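Local coordinates for glycosyl hydrolase 25 (Streptococcus pneumoniae, PDB 4FF5), which is a family 25 glycosyl hydrolase that takes part in host-cell invasion as a virulence factor and probably cleaves bacterial cell-wall peptidoglycan, as its lysozyme-like relatives do, at residues A[110-115]-A[144-149]; A[138-143]-A[149-154]; A[218-223]-A[227-232]. All coordinates share one frame; numbering follows the deposited sequence. Where two conformers were deposited one is given.

Interaction 1: A[110-115]-A[144-149]; sequences ELQKRN and SPYSPS
Q112 reaches across to Y146, at the end of a short 3-10 turn, and gives its carbonyl oxygen one hydrogen bond. Q112 NE2 lies 2.9 Å from Y146 O, and the bond is nearly straight, with an N-H...O angle of 173°. The acceptor sits in the plane of the Q112 amide. The donor, in turn, is tilted a little from the plane of the Y146 carbonyl. A water gives one proton to Q112 OE1, at 2.6 Å, and a longer bond to Y146 O, at 3.2 Å. Y146 O is therefore held by amide and water together. OE1 also lies at the edge of the Y146 ring, 4.2 Å from Y146 CB. The Q112 chain is extended beyond CG (chi2 -173°), which carries the amide across to the loop. The helix ends in a Schellman motif, with N115 at positive phi. R114 NH1 folds back to E110 and bonds both its O and its OE1, the latter as a salt bridge. The contact lies at the surface and joins the end of helix 104-112 to the loop between helix 129-143 and strand 151-155. Y146 packs on I108 and T109 of helix 104-112, and Q112 touches V118 of strand 118-123.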
# COMPACT_ATOMS: atom_id res chain seq x y z
N GLU A 110 12.14 10.34 -3.05
CA GLU A 110 12.33 11.32 -1.97
C GLU A 110 12.34 10.68 -0.57
O GLU A 110 13.04 11.11 0.34
CB GLU A 110 11.32 12.46 -2.06
CG GLU A 110 11.43 13.32 -3.32
CD GLU A 110 12.49 14.43 -3.27
OE1 GLU A 110 13.40 14.42 -2.43
OE2 GLU A 110 12.39 15.34 -4.11
N LEU A 111 11.56 9.62 -0.42
CA LEU A 111 11.47 8.94 0.86
C LEU A 111 12.64 7.99 1.04
O LEU A 111 13.22 7.89 2.14
CB LEU A 111 10.12 8.21 0.94
CG LEU A 111 8.93 8.73 1.77
CD1 LEU A 111 8.99 10.15 2.32
CD2 LEU A 111 7.59 8.44 1.10
N GLN A 112 13.00 7.28 -0.03
CA GLN A 112 14.11 6.33 0.06
C GLN A 112 15.43 7.04 0.36
O GLN A 112 16.26 6.53 1.12
CB GLN A 112 14.24 5.50 -1.21
CG GLN A 112 13.19 4.42 -1.30
CD GLN A 112 13.38 3.48 -2.46
OE1 GLN A 112 13.94 3.85 -3.49
NE2 GLN A 112 12.91 2.26 -2.29
N LYS A 113 15.61 8.23 -0.22
CA LYS A 113 16.84 9.00 -0.01
C LYS A 113 16.94 9.45 1.44
O LYS A 113 18.03 9.72 1.93
CB LYS A 113 16.93 10.19 -0.96
CG LYS A 113 16.02 11.36 -0.63
N ARG A 114 15.81 9.47 2.14
CA ARG A 114 15.77 9.85 3.55
C ARG A 114 15.66 8.62 4.46
O ARG A 114 15.27 8.72 5.63
CB ARG A 114 14.68 10.89 3.80
CG ARG A 114 14.94 12.21 3.09
CD ARG A 114 13.70 13.10 3.05
NE ARG A 114 13.98 14.43 2.51
CZ ARG A 114 14.03 14.74 1.22
NH1 ARG A 114 13.84 13.80 0.30
NH2 ARG A 114 14.29 15.98 0.83
N ASN A 115 16.04 7.46 3.91
CA ASN A 115 16.14 6.19 4.64
C ASN A 115 14.81 5.62 5.12
O ASN A 115 14.80 4.73 5.96
CB ASN A 115 17.15 6.28 5.80
CG ASN A 115 18.59 6.13 5.35
OD1 ASN A 115 18.89 6.21 4.16
ND2 ASN A 115 19.50 5.94 6.31
N SER A 144 9.48 -2.18 -9.69
CA SER A 144 10.63 -3.05 -9.37
C SER A 144 12.01 -2.35 -9.39
O SER A 144 12.85 -2.70 -8.57
CB SER A 144 10.63 -4.33 -10.22
OG SER A 144 10.84 -4.07 -11.61
N PRO A 145 12.22 -1.35 -10.28
CA PRO A 145 13.50 -0.63 -10.29
C PRO A 145 13.83 0.01 -8.94
O PRO A 145 15.00 0.27 -8.67
CB PRO A 145 13.28 0.46 -11.35
CG PRO A 145 12.27 -0.12 -12.28
CD PRO A 145 11.35 -0.89 -11.38
N TYR A 146 12.81 0.25 -8.12
CA TYR A 146 13.00 0.92 -6.82
C TYR A 146 13.20 -0.04 -5.65
O TYR A 146 13.38 0.40 -4.52
CB TYR A 146 11.84 1.90 -6.55
CG TYR A 146 11.75 2.97 -7.59
CD1 TYR A 146 12.55 4.11 -7.51
CD2 TYR A 146 10.89 2.85 -8.69
CE1 TYR A 146 12.48 5.09 -8.48
CE2 TYR A 146 10.82 3.84 -9.66
CZ TYR A 146 11.62 4.96 -9.54
OH TYR A 146 11.58 5.96 -10.47
N SER A 147 13.19 -1.34 -5.93
CA SER A 147 13.36 -2.38 -4.89
C SER A 147 12.41 -2.14 -3.73
O SER A 147 12.86 -2.03 -2.57
CB SER A 147 14.81 -2.41 -4.37
OG SER A 147 15.70 -2.76 -5.41
N PRO A 148 11.09 -2.06 -4.02
CA PRO A 148 10.16 -1.79 -2.93
C PRO A 148 10.15 -2.93 -1.90
O PRO A 148 10.44 -4.09 -2.24
CB PRO A 148 8.81 -1.67 -3.64
CG PRO A 148 8.96 -2.47 -4.89
CD PRO A 148 10.39 -2.31 -5.30
N SER A 149 9.84 -2.60 -0.65
CA SER A 149 9.84 -3.58 0.43
C SER A 149 8.70 -4.59 0.35
O SER A 149 8.76 -5.64 1.00
CB SER A 149 9.82 -2.87 1.78
OG SER A 149 8.52 -2.33 2.04
O HOH W 1 15.85 2.44 -4.65

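Interaction 2: A[138-143]-A[149-154]; sequences VFYNAA and SYYWLD
The beta-alpha-beta unit of strand 118-123, helix 129-143 and strand 151-155 is a repeating element of the TIM barrel, and this contact packs its helix on its second strand. The short segments run closer to antiparallel than parallel, at 143°, with axes 10.9 Å apart. Y151 carries most of the contact. Its side chain leaves the strand toward the helix and enters an aromatic cluster with F139 and Y140. The edge of the Y151 ring is turned toward the face of F139 in an offset edge-to-face pair, with planes at 86°. F139 CZ meets Y151 CD2 at 4.0 Å and lies equally far from W152 O. Y140 meets Y151 differently. Their planes are near parallel, 25° apart, but slid so that the rings barely overlap. The touch is made by Y140 CE2, 3.4 Å from Y151 OH and 3.7 Å from Y151 CZ. F139 and Y140 both have CG anti to the backbone N, a torsion that brings the ring ends toward the strand. A143 is smaller and fills in beside them, its CB 4.1 Å from Y151 CE2. No hydrogen bond crosses the contact, so it rests on packing of the rings, the Y151 hydroxyl and the A143 methyl. Helix 163-177 covers the cluster through F170 on F139 and L174 on Y140, while F139 also reaches V82 of strand 77-84 and A122 of strand 118-123.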
# COMPACT_ATOMS: atom_id res chain seq x y z
N VAL A 138 2.54 -4.06 -15.89
CA VAL A 138 2.76 -2.60 -15.87
C VAL A 138 3.23 -2.12 -14.49
O VAL A 138 4.12 -1.24 -14.38
CB VAL A 138 1.47 -1.85 -16.31
CG1 VAL A 138 1.60 -0.34 -16.12
CG2 VAL A 138 1.11 -2.18 -17.75
N PHE A 139 2.62 -2.69 -13.46
CA PHE A 139 2.85 -2.34 -12.05
C PHE A 139 4.23 -2.82 -11.64
O PHE A 139 5.02 -2.06 -11.13
CB PHE A 139 1.76 -3.01 -11.21
CG PHE A 139 1.95 -2.95 -9.71
CD1 PHE A 139 2.32 -1.76 -9.06
CD2 PHE A 139 1.63 -4.07 -8.94
CE1 PHE A 139 2.45 -1.72 -7.67
CE2 PHE A 139 1.74 -4.02 -7.54
CZ PHE A 139 2.13 -2.84 -6.91
N TYR A 140 4.51 -4.10 -11.91
CA TYR A 140 5.81 -4.65 -11.58
C TYR A 140 6.95 -3.91 -12.28
O TYR A 140 7.96 -3.59 -11.65
CB TYR A 140 5.88 -6.14 -11.86
CG TYR A 140 7.13 -6.78 -11.32
CD1 TYR A 140 8.25 -6.98 -12.14
CD2 TYR A 140 7.22 -7.13 -9.97
CE1 TYR A 140 9.40 -7.55 -11.64
CE2 TYR A 140 8.38 -7.69 -9.46
CZ TYR A 140 9.45 -7.91 -10.30
OH TYR A 140 10.59 -8.47 -9.80
N ASN A 141 6.81 -3.66 -13.58
CA ASN A 141 7.87 -3.02 -14.35
C ASN A 141 8.12 -1.59 -13.94
O ASN A 141 9.25 -1.11 -14.00
CB ASN A 141 7.62 -3.13 -15.86
CG ASN A 141 7.67 -4.57 -16.35
OD1 ASN A 141 8.19 -5.46 -15.67
ND2 ASN A 141 7.12 -4.81 -17.54
N ALA A 142 7.08 -0.90 -13.46
CA ALA A 142 7.26 0.47 -13.01
C ALA A 142 7.89 0.55 -11.60
O ALA A 142 8.69 1.43 -11.31
CB ALA A 142 5.95 1.23 -13.07
N ALA A 143 7.56 -0.40 -10.74
CA ALA A 143 7.94 -0.32 -9.35
C ALA A 143 9.24 -1.05 -9.03
O ALA A 143 9.99 -0.60 -8.16
CB ALA A 143 6.82 -0.89 -8.47
N SER A 149 9.84 -2.60 -0.65
CA SER A 149 9.84 -3.58 0.43
C SER A 149 8.70 -4.59 0.35
O SER A 149 8.76 -5.64 1.00
CB SER A 149 9.82 -2.87 1.78
OG SER A 149 8.52 -2.33 2.04
N TYR A 150 7.65 -4.27 -0.41
CA TYR A 150 6.47 -5.11 -0.50
C TYR A 150 5.64 -4.64 -1.70
O TYR A 150 5.68 -3.47 -2.06
CB TYR A 150 5.63 -4.99 0.78
CG TYR A 150 5.27 -6.32 1.42
CD1 TYR A 150 6.07 -6.86 2.44
CD2 TYR A 150 4.13 -7.03 1.02
CE1 TYR A 150 5.75 -8.07 3.03
CE2 TYR A 150 3.80 -8.24 1.62
CZ TYR A 150 4.61 -8.75 2.63
OH TYR A 150 4.30 -9.97 3.22
N TYR A 151 4.88 -5.55 -2.29
CA TYR A 151 3.93 -5.18 -3.32
C TYR A 151 2.53 -5.47 -2.79
O TYR A 151 2.27 -6.57 -2.32
CB TYR A 151 4.16 -6.04 -4.56
CG TYR A 151 5.46 -5.79 -5.25
CD1 TYR A 151 6.65 -6.42 -4.83
CD2 TYR A 151 5.51 -4.96 -6.36
CE1 TYR A 151 7.85 -6.19 -5.50
CE2 TYR A 151 6.71 -4.72 -7.03
CZ TYR A 151 7.87 -5.34 -6.61
OH TYR A 151 9.04 -5.08 -7.32
N TRP A 152 1.64 -4.49 -2.87
CA TRP A 152 0.27 -4.65 -2.35
C TRP A 152 -0.79 -4.53 -3.42
O TRP A 152 -0.73 -3.62 -4.28
CB TRP A 152 0.01 -3.57 -1.29
CG TRP A 152 0.80 -3.75 -0.01
CD1 TRP A 152 2.00 -3.14 0.34
CD2 TRP A 152 0.46 -4.60 1.13
NE1 TRP A 152 2.40 -3.54 1.59
CE2 TRP A 152 1.53 -4.42 2.12
CE3 TRP A 152 -0.60 -5.47 1.43
CZ2 TRP A 152 1.52 -5.08 3.35
CZ3 TRP A 152 -0.58 -6.14 2.66
CH2 TRP A 152 0.45 -5.93 3.60
N LEU A 153 -1.79 -5.42 -3.36
CA LEU A 153 -2.95 -5.37 -4.23
C LEU A 153 -4.07 -4.70 -3.48
O LEU A 153 -4.54 -5.24 -2.47
CB LEU A 153 -3.40 -6.80 -4.61
CG LEU A 153 -2.67 -7.43 -5.82
CD1 LEU A 153 -1.19 -7.65 -5.54
CD2 LEU A 153 -3.38 -8.71 -6.24
N ASP A 154 -4.46 -3.51 -3.92
CA ASP A 154 -5.57 -2.76 -3.31
C ASP A 154 -6.86 -3.20 -4.00
O ASP A 154 -7.11 -2.85 -5.15
CB ASP A 154 -5.30 -1.24 -3.43
CG ASP A 154 -6.54 -0.39 -3.15
OD1 ASP A 154 -7.59 -0.92 -2.75
OD2 ASP A 154 -6.50 0.81 -3.41

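Interaction 3: A[218-223]-A[227-232]; sequences SSPKTD and DIHQYT
P220 lies over one face of the H229 ring and makes a CH-pi contact. P220 CD stands 3.6 Å from the ring centroid and only 11° off the ring normal, so it is almost centred. P220 CG follows at the side of CD2, with CG 3.9 Å from H229 CD2. The opposite face of the imidazole is met by CB of Y231, offset toward the rim. The ring is thus held between a proline and a methylene group. H229 has CG anti to the backbone N (chi1 166°), and this sends the ring out from the strand to the loop.

Van der Waals contacts continue along the 218-223 segment. S218 O approaches H229 CE1 at 3.2 Å, and S219 CA lies 3.8 Å from the same carbon. S218 O is also near NE2, but the angle is poor and no hydrogen bond forms. NE2 is bonded instead to S208 O. The hydroxyl of S218 likewise turns to S208 OG.

The remaining polar links are through water. One water joins S219 OG, at 3.2 Å, to H229 ND1, at 2.9 Å. A second accepts from S218 N and lies 2.9 Å from Y231 O, to which it can donate.

Both imidazole nitrogens therefore have partners, ND1 a water and NE2 a backbone carbonyl. S208 O can only accept, which is consistent with a proton on NE2. These two bonds, with packing on both faces, would restrict rotation of the ring. The loop is held to the strand by this packing and by water bridges, with no direct hydrogen bond across the contact.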
# COMPACT_ATOMS: atom_id res chain seq x y z
N SER A 218 -11.69 2.25 15.48
CA SER A 218 -12.28 0.92 15.35
C SER A 218 -11.32 0.09 14.53
O SER A 218 -10.76 0.57 13.54
CB SER A 218 -13.68 0.95 14.71
OG SER A 218 -13.62 0.76 13.31
N SER A 219 -11.12 -1.16 14.94
CA SER A 219 -10.23 -2.08 14.24
C SER A 219 -11.02 -3.02 13.33
O SER A 219 -12.24 -3.17 13.50
CB SER A 219 -9.38 -2.88 15.24
OG SER A 219 -8.67 -2.00 16.09
N PRO A 220 -10.33 -3.63 12.35
CA PRO A 220 -11.03 -4.51 11.40
C PRO A 220 -11.92 -5.56 12.07
O PRO A 220 -11.48 -6.23 13.00
CB PRO A 220 -9.87 -5.16 10.65
CG PRO A 220 -8.79 -4.11 10.64
CD PRO A 220 -8.90 -3.49 12.02
N LYS A 221 -13.17 -5.67 11.61
CA LYS A 221 -14.16 -6.55 12.24
C LYS A 221 -14.06 -7.97 11.67
O LYS A 221 -14.95 -8.44 10.96
CB LYS A 221 -15.58 -5.99 12.11
CG LYS A 221 -15.80 -4.69 12.87
CD LYS A 221 -17.14 -4.06 12.50
CE LYS A 221 -17.07 -2.54 12.51
NZ LYS A 221 -17.39 -1.99 13.86
N THR A 222 -12.92 -8.60 11.93
CA THR A 222 -12.64 -9.96 11.47
C THR A 222 -11.69 -10.66 12.42
O THR A 222 -10.91 -10.00 13.11
CB THR A 222 -12.05 -10.00 10.04
OG1 THR A 222 -11.80 -11.37 9.68
CG2 THR A 222 -10.72 -9.20 9.93
N ASP A 223 -11.75 -11.99 12.46
CA ASP A 223 -10.77 -12.74 13.22
C ASP A 223 -9.68 -13.29 12.30
O ASP A 223 -8.89 -14.12 12.73
CB ASP A 223 -11.44 -13.87 14.01
CG ASP A 223 -12.03 -14.95 13.12
OD1 ASP A 223 -11.83 -14.90 11.89
OD2 ASP A 223 -12.70 -15.85 13.67
N ASP A 227 -1.86 -8.00 9.24
CA ASP A 227 -0.62 -7.41 9.72
C ASP A 227 -0.72 -5.90 9.93
O ASP A 227 -0.00 -5.32 10.74
CB ASP A 227 0.50 -7.66 8.71
CG ASP A 227 1.00 -9.08 8.74
OD1 ASP A 227 0.81 -9.78 9.75
OD2 ASP A 227 1.63 -9.49 7.74
N ILE A 228 -1.60 -5.26 9.17
CA ILE A 228 -1.58 -3.79 9.14
C ILE A 228 -3.01 -3.27 8.88
O ILE A 228 -3.79 -3.89 8.17
CB ILE A 228 -0.51 -3.28 8.12
CG1 ILE A 228 -0.45 -1.74 8.06
CG2 ILE A 228 -0.66 -3.96 6.75
CD1 ILE A 228 0.83 -1.18 7.46
N HIS A 229 -3.32 -2.15 9.53
CA HIS A 229 -4.66 -1.59 9.62
C HIS A 229 -4.66 -0.16 9.14
O HIS A 229 -3.96 0.71 9.70
CB HIS A 229 -5.14 -1.72 11.06
CG HIS A 229 -6.37 -0.90 11.41
ND1 HIS A 229 -6.58 -0.43 12.66
CD2 HIS A 229 -7.46 -0.49 10.64
CE1 HIS A 229 -7.73 0.26 12.69
NE2 HIS A 229 -8.28 0.22 11.46
N GLN A 230 -5.42 0.10 8.09
CA GLN A 230 -5.60 1.46 7.63
C GLN A 230 -6.71 2.11 8.45
O GLN A 230 -7.89 1.79 8.26
CB GLN A 230 -5.98 1.47 6.17
CG GLN A 230 -5.81 2.85 5.54
CD GLN A 230 -6.27 2.86 4.11
OE1 GLN A 230 -7.48 2.66 3.83
NE2 GLN A 230 -5.34 3.13 3.18
N TYR A 231 -6.36 3.02 9.36
CA TYR A 231 -7.36 3.45 10.35
C TYR A 231 -8.12 4.76 10.07
O TYR A 231 -9.13 5.04 10.71
CB TYR A 231 -6.79 3.43 11.78
CG TYR A 231 -5.74 4.49 12.13
CD1 TYR A 231 -6.11 5.80 12.44
CD2 TYR A 231 -4.39 4.15 12.19
CE1 TYR A 231 -5.15 6.76 12.78
CE2 TYR A 231 -3.42 5.09 12.54
CZ TYR A 231 -3.81 6.38 12.85
OH TYR A 231 -2.83 7.29 13.19
N THR A 232 -7.62 5.56 9.12
CA THR A 232 -8.28 6.80 8.73
C THR A 232 -7.81 7.23 7.34
O THR A 232 -6.71 6.85 6.90
CB THR A 232 -8.04 7.94 9.77
OG1 THR A 232 -8.85 9.06 9.45
CG2 THR A 232 -6.57 8.36 9.82
O HOH W 2 -10.13 3.60 12.99
O HOH W 3 -5.68 -1.42 15.21

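Overall arrangement
From the N terminus, helix 104-112 opens interaction 1. The chain then passes through strand 118-123 and helix 129-143 before the 144-149 loop returns to it. Interaction 2 crosses interaction 1, because 138-143 precedes that loop and 149-154 follows it. The two share S149 and touch where S144 meets Y151. Interaction 2 closes a much shorter loop, from helix 129-143 into strand 151-155. Interaction 3 comes later in series. It closes the short connection between 218-223 and strand 228-232, about 26 Å from interaction 1 between centres, across the chain's centre. Interactions 2 and 3 reach the same sheet and meet where W152 packs on I228.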